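Local atomic coordinates of kinesin-like protein KAR3 (Saccharomyces cerevisiae, PDB entry 1F9V), a protein that probably uses the binding and hydrolysis of ATP in its kinesin motor domain to drive movement along microtubules. Residues 276-279 against 280-283. The protein carries 2 engineered substitutions. Residues are numbered along the deposited sequence; the frame is centred on the assembly and turned at random.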
loop_
_atom_site.group_PDB
_atom_site.type_symbol
_atom_site.label_atom_id
_atom_site.label_comp_id
_atom_site.label_asym_id
_atom_site.label_seq_id
_atom_site.Cartn_x
_atom_site.Cartn_y
_atom_site.Cartn_z
ATOM N N ASP A 276 -2.900 -11.943 7.173
ATOM C CA ASP A 276 -2.369 -12.821 8.205
ATOM C C ASP A 276 -0.925 -12.463 8.544
ATOM O O ASP A 276 -0.540 -12.435 9.713
ATOM C CB ASP A 276 -2.440 -14.282 7.754
ATOM C CG ASP A 276 -3.850 -14.829 7.771
ATOM O OD1 ASP A 276 -4.692 -14.302 8.526
ATOM O OD2 ASP A 276 -4.118 -15.791 7.028
ATOM N N VAL A 277 -0.129 -12.192 7.518
ATOM C CA VAL A 277 1.275 -11.844 7.720
ATOM C C VAL A 277 1.425 -10.518 8.476
ATOM O O VAL A 277 2.155 -10.440 9.462
ATOM C CB VAL A 277 2.027 -11.774 6.352
ATOM C CG1 VAL A 277 3.379 -11.094 6.511
ATOM C CG2 VAL A 277 2.217 -13.182 5.799
ATOM N N ILE A 278 0.732 -9.475 8.024
ATOM C CA ILE A 278 0.831 -8.173 8.688
ATOM C C ILE A 278 0.302 -8.251 10.119
ATOM O O ILE A 278 0.883 -7.670 11.035
ATOM C CB ILE A 278 0.053 -7.072 7.915
ATOM C CG1 ILE A 278 0.545 -6.989 6.462
ATOM C CG2 ILE A 278 0.238 -5.721 8.606
ATOM C CD1 ILE A 278 2.013 -6.705 6.314
ATOM N N HIS A 279 -0.794 -8.975 10.323
ATOM C CA HIS A 279 -1.343 -9.102 11.666
ATOM C C HIS A 279 -0.318 -9.776 12.585
ATOM O O HIS A 279 -0.077 -9.324 13.706
ATOM C CB HIS A 279 -2.637 -9.925 11.649
ATOM C CG HIS A 279 -3.179 -10.221 13.015
ATOM N ND1 HIS A 279 -4.033 -9.366 13.677
ATOM C CD2 HIS A 279 -2.961 -11.261 13.853
ATOM C CE1 HIS A 279 -4.318 -9.867 14.866
ATOM N NE2 HIS A 279 -3.681 -11.016 14.999
ATOM N N ALA A 280 0.285 -10.857 12.106
ATOM C CA ALA A 280 1.265 -11.574 12.905
ATOM C C ALA A 280 2.469 -10.692 13.229
ATOM O O ALA A 280 2.968 -10.703 14.353
ATOM C CB ALA A 280 1.712 -12.839 12.167
ATOM N N LEU A 281 2.924 -9.919 12.248
ATOM C CA LEU A 281 4.074 -9.046 12.441
ATOM C C LEU A 281 3.804 -7.945 13.459
ATOM O O LEU A 281 4.737 -7.372 14.021
ATOM C CB LEU A 281 4.484 -8.413 11.112
ATOM C CG LEU A 281 5.173 -9.352 10.120
ATOM C CD1 LEU A 281 5.193 -8.711 8.750
ATOM C CD2 LEU A 281 6.587 -9.646 10.595
ATOM N N GLY A 282 2.524 -7.653 13.692
ATOM C CA GLY A 282 2.157 -6.611 14.639
ATOM C C GLY A 282 1.931 -7.140 16.048
ATOM O O GLY A 282 1.561 -6.382 16.953
ATOM N N GLN A 283 2.160 -8.442 16.237
ATOM C CA GLN A 283 1.979 -9.089 17.535
ATOM C C GLN A 283 3.251 -9.010 18.376
ATOM O O GLN A 283 4.353 -8.968 17.837
ATOM C CB GLN A 283 1.581 -10.552 17.332
ATOM C CG GLN A 283 0.190 -10.726 16.740
ATOM C CD GLN A 283 -0.870 -9.954 17.506
ATOM O OE1 GLN A 283 -1.748 -9.322 16.912
ATOM N NE2 GLN A 283 -0.794 -10.000 18.834
HETATM O O HOH W 1 -1.505 -7.236 15.252
#
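Q283 folds back over the imidazole of H279, its side chain, just past the last helical residue, bending along the helix end. Its CB starts 4.2 Å from H279 O, and CG comes closer to that same carbonyl oxygen, at 3.4 Å. A bend at chi2 (-52°) then turns the amide toward the ring, bringing CD within 3.9 Å of H279 NE2. At the tip, OE1 sits over one ring face near the rim, 3.3 Å from H279 CE1; the approach to NE2 has too poor an angle for a hydrogen bond, and the amide and ring planes are 32° apart. A water lies within hydrogen-bonding distance of both H279 O and Q283 OE1. The imidazole itself is fixed from its other nitrogen, ND1, which bonds to the backbone oxygen of K337 in helix 325-338.

On another side of the helix, V277, which is buried, and L281 run side by side, CG1 to CD1 at 3.7 Å, against F293 and I291 respectively. Beneath these side chains the backbone changes pattern. L281 N still makes a helical bond to V277 O (2.9 Å), whereas G282 N reaches I278 O only weakly and also bonds to H279 O, lying well above that carbonyl plane; Q283 N then bonds to A280 O. Such a shift from i+4→i toward i+3→i bonding is typical of a helix C-terminus, here the end of helix 258-281 in the kinesin motor domain.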